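CELL WALL surface anchor family protein (Streptococcus pneumoniae, PDB 2WW8) serves as the adhesin of the pneumococcal pilus, probably attaching the bacterium to host cells through an integrin-like domain that carries a bound magnesium ion. Local coordinates at residues T286-V291 against N495-I500; A292-K297 against Y491-W496. One frame throughout, in Å; residues are numbered along the deposited sequence.

Interaction 1. Residues T286-V291 against N495-I500; sequences TVEKGV and NWRESI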
ATOM      1  N   THR A 286     -45.527 -23.861  -3.658  1.00 14.26           N
ATOM      2  CA  THR A 286     -46.040 -25.216  -3.505  1.00 12.31           C
ATOM      3  C   THR A 286     -45.679 -25.998  -4.770  1.00 14.31           C
ATOM      4  O   THR A 286     -45.892 -25.523  -5.918  1.00 14.47           O
ATOM      5  CB  THR A 286     -47.545 -25.210  -3.263  1.00 13.57           C
ATOM      6  OG1 THR A 286     -47.841 -24.550  -2.013  1.00 11.98           O
ATOM      7  CG2 THR A 286     -48.099 -26.676  -3.127  1.00 14.18           C
ATOM      8  N   VAL A 287     -45.153 -27.207  -4.560  1.00 13.64           N
ATOM      9  CA  VAL A 287     -44.979 -28.192  -5.645  1.00 13.90           C
ATOM     10  C   VAL A 287     -45.777 -29.450  -5.295  1.00 15.23           C
ATOM     11  O   VAL A 287     -46.020 -29.699  -4.118  1.00 12.58           O
ATOM     12  CB  VAL A 287     -43.517 -28.616  -5.916  1.00 13.33           C
ATOM     13  CG1 VAL A 287     -42.747 -27.432  -6.512  1.00 14.92           C
ATOM     14  CG2 VAL A 287     -42.888 -29.166  -4.642  1.00 10.69           C
ATOM     15  N   GLU A 288     -46.199 -30.201  -6.318  1.00 14.42           N
ATOM     16  CA  GLU A 288     -46.788 -31.501  -6.116  1.00 13.44           C
ATOM     17  C   GLU A 288     -45.882 -32.616  -6.567  1.00 15.61           C
ATOM     18  O   GLU A 288     -45.110 -32.477  -7.537  1.00 14.29           O
ATOM     19  CB  GLU A 288     -48.138 -31.663  -6.812  1.00 14.34           C
ATOM     20  CG  GLU A 288     -49.268 -30.909  -6.158  1.00 20.83           C
ATOM     21  CD  GLU A 288     -50.614 -31.275  -6.821  1.00 32.61           C
ATOM     22  OE1 GLU A 288     -50.813 -32.443  -7.252  1.00 34.83           O
ATOM     23  OE2 GLU A 288     -51.492 -30.398  -6.913  1.00 34.99           O
ATOM     24  N   LYS A 289     -46.014 -33.744  -5.864  1.00 13.39           N
ATOM     25  CA  LYS A 289     -45.225 -34.920  -6.191  1.00 13.54           C
ATOM     26  C   LYS A 289     -46.084 -36.186  -6.070  1.00 15.02           C
ATOM     27  O   LYS A 289     -47.210 -36.109  -5.572  1.00 16.72           O
ATOM     28  CB  LYS A 289     -44.099 -35.019  -5.167  1.00 13.87           C
ATOM     29  CG  LYS A 289     -43.057 -33.935  -5.282  1.00 16.27           C
ATOM     30  CD  LYS A 289     -42.232 -34.014  -6.528  1.00 18.98           C
ATOM     31  CE  LYS A 289     -41.394 -32.730  -6.558  1.00 19.80           C
ATOM     32  NZ  LYS A 289     -40.357 -32.805  -7.678  1.00 23.17           N
ATOM     33  N   GLY A 290     -45.570 -37.314  -6.562  1.00 15.20           N
ATOM     34  CA  GLY A 290     -46.247 -38.580  -6.337  1.00 15.73           C
ATOM     35  C   GLY A 290     -46.894 -39.068  -7.631  1.00 16.11           C
ATOM     36  O   GLY A 290     -46.886 -38.412  -8.712  1.00 14.56           O
ATOM     37  N   VAL A 291     -47.445 -40.260  -7.472  1.00 14.01           N
ATOM     38  CA  VAL A 291     -48.094 -41.007  -8.555  1.00 14.66           C
ATOM     39  C   VAL A 291     -49.573 -41.134  -8.206  1.00 14.21           C
ATOM     40  O   VAL A 291     -50.086 -40.361  -7.394  1.00 14.13           O
ATOM     41  CB  VAL A 291     -47.410 -42.330  -8.739  1.00 16.01           C
ATOM     42  CG1 VAL A 291     -46.026 -42.085  -9.353  1.00 17.04           C
ATOM     43  CG2 VAL A 291     -47.401 -43.168  -7.406  1.00 12.57           C
ATOM     44  N   ASN A 495     -49.775 -45.659 -11.475  1.00 12.99           N
ATOM     45  CA  ASN A 495     -49.800 -44.976 -12.766  1.00 14.34           C
ATOM     46  C   ASN A 495     -49.115 -43.641 -12.522  1.00 13.87           C
ATOM     47  O   ASN A 495     -49.133 -43.116 -11.393  1.00 12.88           O
ATOM     48  CB  ASN A 495     -51.226 -44.650 -13.260  1.00 12.75           C
ATOM     49  CG  ASN A 495     -51.945 -45.804 -13.911  1.00 15.53           C
ATOM     50  OD1 ASN A 495     -51.440 -46.910 -14.092  1.00 17.90           O
ATOM     51  ND2 ASN A 495     -53.183 -45.524 -14.301  1.00 18.01           N
ATOM     52  N   TRP A 496     -48.492 -43.069 -13.563  1.00 12.89           N
ATOM     53  CA  TRP A 496     -48.038 -41.652 -13.425  1.00 12.76           C
ATOM     54  C   TRP A 496     -49.283 -40.710 -13.268  1.00 13.59           C
ATOM     55  O   TRP A 496     -50.337 -40.965 -13.891  1.00 14.59           O
ATOM     56  CB  TRP A 496     -47.307 -41.233 -14.729  1.00 13.03           C
ATOM     57  CG  TRP A 496     -46.155 -42.091 -14.996  1.00 14.04           C
ATOM     58  CD1 TRP A 496     -46.045 -43.033 -15.975  1.00 13.72           C
ATOM     59  CD2 TRP A 496     -44.918 -42.129 -14.254  1.00 12.15           C
ATOM     60  NE1 TRP A 496     -44.846 -43.672 -15.875  1.00 13.55           N
ATOM     61  CE2 TRP A 496     -44.125 -43.125 -14.845  1.00 15.37           C
ATOM     62  CE3 TRP A 496     -44.419 -41.417 -13.151  1.00 17.00           C
ATOM     63  CZ2 TRP A 496     -42.840 -43.449 -14.385  1.00 17.75           C
ATOM     64  CZ3 TRP A 496     -43.143 -41.730 -12.687  1.00 19.33           C
ATOM     65  CH2 TRP A 496     -42.370 -42.740 -13.312  1.00 18.33           C
ATOM     66  N   ARG A 497     -49.208 -39.671 -12.439  1.00 13.27           N
ATOM     67  CA  ARG A 497     -50.322 -38.720 -12.309  1.00 13.58           C
ATOM     68  C   ARG A 497     -50.541 -37.898 -13.593  1.00 15.71           C
ATOM     69  O   ARG A 497     -49.596 -37.745 -14.405  1.00 13.89           O
ATOM     70  CB  ARG A 497     -50.148 -37.861 -11.028  1.00 15.77           C
ATOM     71  CG  ARG A 497     -49.214 -36.692 -11.154  1.00 17.21           C
ATOM     72  CD  ARG A 497     -49.137 -35.937  -9.809  1.00 12.46           C
ATOM     73  NE  ARG A 497     -48.502 -34.623  -9.915  1.00 16.04           N
ATOM     74  CZ  ARG A 497     -47.203 -34.409  -9.755  1.00 16.37           C
ATOM     75  NH1 ARG A 497     -46.395 -35.437  -9.505  1.00 15.91           N
ATOM     76  NH2 ARG A 497     -46.698 -33.177  -9.898  1.00 17.92           N
ATOM     77  N   GLU A 498     -51.800 -37.471 -13.797  1.00 14.25           N
ATOM     78  CA  GLU A 498     -52.226 -36.806 -14.999  1.00 16.46           C
ATOM     79  C   GLU A 498     -51.203 -35.741 -15.469  1.00 15.27           C
ATOM     80  O   GLU A 498     -50.857 -35.689 -16.624  1.00 13.70           O
ATOM     81  CB  GLU A 498     -53.559 -36.087 -14.786  1.00 16.29           C
ATOM     82  CG  GLU A 498     -54.169 -35.688 -16.124  1.00 21.84           C
ATOM     83  CD  GLU A 498     -53.617 -34.340 -16.685  1.00 31.39           C
ATOM     84  OE1 GLU A 498     -53.221 -33.490 -15.843  1.00 30.99           O
ATOM     85  OE2 GLU A 498     -53.558 -34.074 -17.935  1.00 30.01           O
ATOM     86  N   SER A 499     -50.762 -34.881 -14.569  1.00 14.70           N
ATOM     87  CA  SER A 499     -49.925 -33.740 -14.979  1.00 16.84           C
ATOM     88  C   SER A 499     -48.524 -34.101 -15.502  1.00 16.60           C
ATOM     89  O   SER A 499     -47.850 -33.236 -16.033  1.00 16.07           O
ATOM     90  CB  SER A 499     -49.875 -32.746 -13.824  1.00 16.24           C
ATOM     91  OG  SER A 499     -48.982 -33.251 -12.863  1.00 16.93           O
ATOM     92  N   ILE A 500     -48.122 -35.380 -15.409  1.00 17.36           N
ATOM     93  CA  ILE A 500     -46.831 -35.876 -15.871  1.00 17.46           C
ATOM     94  C   ILE A 500     -46.980 -36.491 -17.263  1.00 17.50           C
ATOM     95  O   ILE A 500     -45.980 -36.702 -17.939  1.00 17.46           O
ATOM     96  CB  ILE A 500     -46.321 -36.983 -14.886  1.00 19.86           C
ATOM     97  CG1 ILE A 500     -46.179 -36.493 -13.436  1.00 23.14           C
ATOM     98  CG2 ILE A 500     -45.001 -37.581 -15.268  1.00 21.39           C
ATOM     99  CD1 ILE A 500     -45.582 -35.152 -13.186  1.00 15.56           C
TER
HETATM  100  O   HOH W   1     -50.393 -32.641 -10.400  1.00 25.64           O
HETATM  101  O   HOH W   2     -46.397 -39.218 -11.353  1.00 18.42           O

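Interaction 2. Residues A292-K297 against Y491-W496; sequences ADKNGK and YIWLNW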
ATOM      1  N   ALA A 292     -50.278 -42.047  -8.867  1.00 13.12           N
ATOM      2  CA  ALA A 292     -51.708 -42.139  -8.618  1.00 11.50           C
ATOM      3  C   ALA A 292     -52.121 -43.608  -8.767  1.00 11.71           C
ATOM      4  O   ALA A 292     -51.424 -44.374  -9.428  1.00 11.20           O
ATOM      5  CB  ALA A 292     -52.474 -41.243  -9.628  1.00 11.38           C
ATOM      6  N   ASP A 293     -53.249 -43.993  -8.193  1.00 11.04           N
ATOM      7  CA  ASP A 293     -53.724 -45.329  -8.474  1.00 12.58           C
ATOM      8  C   ASP A 293     -54.521 -45.291  -9.796  1.00 14.00           C
ATOM      9  O   ASP A 293     -54.612 -44.249 -10.456  1.00 12.43           O
ATOM     10  CB  ASP A 293     -54.565 -45.913  -7.330  1.00 13.02           C
ATOM     11  CG  ASP A 293     -55.940 -45.244  -7.127  1.00 14.04           C
ATOM     12  OD1 ASP A 293     -56.376 -44.417  -7.966  1.00 14.73           O
ATOM     13  OD2 ASP A 293     -56.565 -45.597  -6.095  1.00 13.27           O
ATOM     14  N   LYS A 294     -55.072 -46.431 -10.207  1.00 12.02           N
ATOM     15  CA  LYS A 294     -55.764 -46.431 -11.506  1.00 16.11           C
ATOM     16  C   LYS A 294     -57.068 -45.576 -11.614  1.00 16.82           C
ATOM     17  O   LYS A 294     -57.519 -45.356 -12.728  1.00 17.64           O
ATOM     18  CB  LYS A 294     -56.026 -47.870 -11.990  1.00 14.65           C
ATOM     19  CG  LYS A 294     -54.741 -48.634 -12.427  1.00 18.27           C
ATOM     20  CD  LYS A 294     -54.954 -50.199 -12.461  1.00 26.02           C
ATOM     21  CE  LYS A 294     -55.546 -50.829 -13.764  1.00 33.98           C
ATOM     22  NZ  LYS A 294     -54.775 -50.337 -14.944  1.00 41.31           N
ATOM     23  N   ASN A 295     -57.685 -45.146 -10.510  1.00 16.99           N
ATOM     24  CA  ASN A 295     -58.806 -44.192 -10.548  1.00 18.01           C
ATOM     25  C   ASN A 295     -58.329 -42.739 -10.394  1.00 17.48           C
ATOM     26  O   ASN A 295     -59.157 -41.835 -10.199  1.00 19.78           O
ATOM     27  CB  ASN A 295     -59.766 -44.500  -9.410  1.00 16.08           C
ATOM     28  CG  ASN A 295     -60.194 -45.939  -9.400  1.00 20.45           C
ATOM     29  OD1 ASN A 295     -60.542 -46.484 -10.446  1.00 25.39           O
ATOM     30  ND2 ASN A 295     -60.202 -46.575  -8.222  1.00 19.86           N
ATOM     31  N   GLY A 296     -57.019 -42.523 -10.445  1.00 15.97           N
ATOM     32  CA  GLY A 296     -56.385 -41.225 -10.263  1.00 14.91           C
ATOM     33  C   GLY A 296     -56.225 -40.649  -8.853  1.00 17.25           C
ATOM     34  O   GLY A 296     -55.861 -39.494  -8.686  1.00 16.61           O
ATOM     35  N   LYS A 297     -56.454 -41.446  -7.822  1.00 16.96           N
ATOM     36  CA  LYS A 297     -56.286 -41.018  -6.454  1.00 17.11           C
ATOM     37  C   LYS A 297     -54.783 -40.959  -6.192  1.00 17.11           C
ATOM     38  O   LYS A 297     -53.987 -41.857  -6.506  1.00 14.41           O
ATOM     39  CB  LYS A 297     -57.108 -41.974  -5.617  1.00 18.11           C
ATOM     40  CG  LYS A 297     -56.770 -42.190  -4.201  1.00 24.39           C
ATOM     41  CD  LYS A 297     -57.272 -41.130  -3.336  1.00 28.55           C
ATOM     42  CE  LYS A 297     -57.595 -41.710  -1.966  1.00 25.50           C
ATOM     43  NZ  LYS A 297     -58.107 -40.464  -1.251  1.00 23.75           N
ATOM     44  N   TYR A 491     -51.722 -54.699  -2.565  1.00  8.02           N
ATOM     45  CA  TYR A 491     -50.927 -53.843  -3.431  1.00  9.89           C
ATOM     46  C   TYR A 491     -51.890 -52.872  -4.176  1.00  9.59           C
ATOM     47  O   TYR A 491     -53.091 -53.123  -4.228  1.00  7.83           O
ATOM     48  CB  TYR A 491     -50.042 -54.692  -4.368  1.00  9.06           C
ATOM     49  CG  TYR A 491     -50.791 -55.585  -5.327  1.00 10.83           C
ATOM     50  CD1 TYR A 491     -51.126 -56.901  -4.990  1.00 15.47           C
ATOM     51  CD2 TYR A 491     -51.154 -55.120  -6.593  1.00 15.29           C
ATOM     52  CE1 TYR A 491     -51.814 -57.732  -5.884  1.00 15.52           C
ATOM     53  CE2 TYR A 491     -51.857 -55.930  -7.481  1.00 16.79           C
ATOM     54  CZ  TYR A 491     -52.172 -57.209  -7.138  1.00 18.40           C
ATOM     55  OH  TYR A 491     -52.882 -57.926  -8.096  1.00 26.77           O
ATOM     56  N   ILE A 492     -51.338 -51.768  -4.675  1.00  7.96           N
ATOM     57  CA  ILE A 492     -52.031 -50.731  -5.392  1.00 10.81           C
ATOM     58  C   ILE A 492     -51.248 -50.556  -6.703  1.00 11.39           C
ATOM     59  O   ILE A 492     -50.060 -50.184  -6.665  1.00  9.58           O
ATOM     60  CB  ILE A 492     -52.046 -49.370  -4.602  1.00 10.88           C
ATOM     61  CG1 ILE A 492     -52.823 -49.535  -3.274  1.00  9.79           C
ATOM     62  CG2 ILE A 492     -52.644 -48.269  -5.539  1.00 10.39           C
ATOM     63  CD1 ILE A 492     -52.668 -48.313  -2.288  1.00  9.77           C
ATOM     64  N   TRP A 493     -51.902 -50.861  -7.824  1.00 10.90           N
ATOM     65  CA  TRP A 493     -51.205 -50.632  -9.094  1.00 12.60           C
ATOM     66  C   TRP A 493     -50.927 -49.160  -9.282  1.00 12.06           C
ATOM     67  O   TRP A 493     -51.830 -48.336  -9.066  1.00 12.75           O
ATOM     68  CB  TRP A 493     -52.084 -51.063 -10.269  1.00 10.74           C
ATOM     69  CG  TRP A 493     -52.279 -52.552 -10.412  1.00 16.67           C
ATOM     70  CD1 TRP A 493     -53.484 -53.227 -10.380  1.00 13.30           C
ATOM     71  CD2 TRP A 493     -51.265 -53.545 -10.635  1.00 13.76           C
ATOM     72  NE1 TRP A 493     -53.262 -54.564 -10.567  1.00 13.07           N
ATOM     73  CE2 TRP A 493     -51.915 -54.792 -10.711  1.00 12.77           C
ATOM     74  CE3 TRP A 493     -49.876 -53.498 -10.755  1.00 15.24           C
ATOM     75  CZ2 TRP A 493     -51.222 -55.998 -10.936  1.00 13.40           C
ATOM     76  CZ3 TRP A 493     -49.171 -54.703 -10.988  1.00 17.15           C
ATOM     77  CH2 TRP A 493     -49.857 -55.945 -11.071  1.00 13.57           C
ATOM     78  N   LEU A 494     -49.703 -48.819  -9.702  1.00 11.58           N
ATOM     79  CA  LEU A 494     -49.319 -47.436  -9.906  1.00 12.32           C
ATOM     80  C   LEU A 494     -49.348 -46.912 -11.347  1.00 14.43           C
ATOM     81  O   LEU A 494     -48.904 -47.612 -12.278  1.00 13.47           O
ATOM     82  CB  LEU A 494     -47.909 -47.168  -9.360  1.00 13.37           C
ATOM     83  CG  LEU A 494     -47.648 -47.564  -7.903  1.00 12.52           C
ATOM     84  CD1 LEU A 494     -46.172 -47.445  -7.559  1.00 11.91           C
ATOM     85  CD2 LEU A 494     -48.583 -46.793  -6.906  1.00 12.56           C
ATOM     86  N   ASN A 495     -49.775 -45.659 -11.475  1.00 12.99           N
ATOM     87  CA  ASN A 495     -49.800 -44.976 -12.766  1.00 14.34           C
ATOM     88  C   ASN A 495     -49.115 -43.641 -12.522  1.00 13.87           C
ATOM     89  O   ASN A 495     -49.133 -43.116 -11.393  1.00 12.88           O
ATOM     90  CB  ASN A 495     -51.226 -44.650 -13.260  1.00 12.75           C
ATOM     91  CG  ASN A 495     -51.945 -45.804 -13.911  1.00 15.53           C
ATOM     92  OD1 ASN A 495     -51.440 -46.910 -14.092  1.00 17.90           O
ATOM     93  ND2 ASN A 495     -53.183 -45.524 -14.301  1.00 18.01           N
ATOM     94  N   TRP A 496     -48.492 -43.069 -13.563  1.00 12.89           N
ATOM     95  CA  TRP A 496     -48.038 -41.652 -13.425  1.00 12.76           C
ATOM     96  C   TRP A 496     -49.283 -40.710 -13.268  1.00 13.59           C
ATOM     97  O   TRP A 496     -50.337 -40.965 -13.891  1.00 14.59           O
ATOM     98  CB  TRP A 496     -47.307 -41.233 -14.729  1.00 13.03           C
ATOM     99  CG  TRP A 496     -46.155 -42.091 -14.996  1.00 14.04           C
ATOM    100  CD1 TRP A 496     -46.045 -43.033 -15.975  1.00 13.72           C
ATOM    101  CD2 TRP A 496     -44.918 -42.129 -14.254  1.00 12.15           C
ATOM    102  NE1 TRP A 496     -44.846 -43.672 -15.875  1.00 13.55           N
ATOM    103  CE2 TRP A 496     -44.125 -43.125 -14.845  1.00 15.37           C
ATOM    104  CE3 TRP A 496     -44.419 -41.417 -13.151  1.00 17.00           C
ATOM    105  CZ2 TRP A 496     -42.840 -43.449 -14.385  1.00 17.75           C
ATOM    106  CZ3 TRP A 496     -43.143 -41.730 -12.687  1.00 19.33           C
ATOM    107  CH2 TRP A 496     -42.370 -42.740 -13.312  1.00 18.33           C
TER
HETATM  108  O   HOH W   3     -54.487 -48.731  -8.900  1.00 14.49           O

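Interaction 1. Residues T286-V291 against N495-I500
Arg497 turns CG in between its own backbone N and carbonyl carbon (chi1 82°) and then runs extended as far as NE, a shape that carries its guanidinium across to the backbone of Glu288, Lys289 and Gly290. There NH1 donates to Gly290 O at 3.1 Å, with the oxygen only 7° out of the guanidinium plane and the N-H meeting a lone pair in the carbonyl plane. NH2 approaches Glu288 O to 2.9 Å. Lys289 N lies 3.8 Å above one guanidinium face and Ile500 CD1, from Arg497's own segment, over the opposite one, both offset toward the rim. Strands 284-292 and 489-496 are antiparallel neighbours in a sheet distinct from the domain's parallel one; here they part, and Arg497, just past the end of 489-496, reaches back. Glu288 OE1 stays 4.1 Å from Arg497 NE, well out of the guanidinium plane; a water joins the two and also donates to Ser499 OG. Direct salt bridges tie Glu288 to Arg298 and Arg497 to Asp444. A second water accepts from Arg497 N and donates to Gly290 O, giving that carbonyl two donors. Beyond it Val291 CB rests on Asn495 O at 3.3 Å, and Val291 CG1 reaches Trp496 CE3 obliquely at 4.2 Å.

Interaction 2. Residues A292-K297 against Y491-W496
Ala292 and Asn495 form an antiparallel hydrogen-bonded pair, the tight part of this contact. Ala292 N donates to Asn495 O at 3.0 Å, tilted 17° from the carbonyl plane, and Asn495 N returns a bond of 2.9 Å to Ala292 O, nearly along the C=O axis. Next to the pair, Asp293 CB packs 3.5 Å from Ile492 CG2, the methyl that chi1 of -63° sets anti to the backbone N. The chain then leaves the sheet in a type I beta turn from Asp293 to Gly296, part of the loop that carries strand 284-292 round to strand 298-299. Asp293 holds this turn from within: its OD1 accepts from Lys297 N at 3.0 Å, from above the carboxylate plane, and more weakly from Asn295 N, while OD2 is bonded to Ala481 N. On the exposed side the contact is looser and depends on Lys294. Its chain lies alongside Trp493 and points the same way, with Lys294 CD 3.7 Å from Trp493 CB; the bends further out turn only CE and NZ, beyond the touching carbon. The backbones there are joined through a water, which accepts from Lys294 N and donates to Trp493 O at 2.7 Å.

Both interactions join strand 284-292, or the loop after it, to strand 489-496 or the residues just past its end, and their centres lie about 11 Å apart. Interaction 2 is the more buried: five of its seven touching residues are buried, against three of seven in interaction 1. Their chemistry follows the spacing of the backbones. Contact 292-297/491-496 relies on paired backbone bonds, whereas 286-291/495-500, where the chain beyond strand 489-496 has drawn off, Glu288 CA and Ser499 CA being 9.7 Å apart, spans the gap with a charged side chain and waters. Asn495 and Trp496 belong to both, and Val291 CG2 packs 3.8 Å from Leu494 CD2 where the two contacts meet.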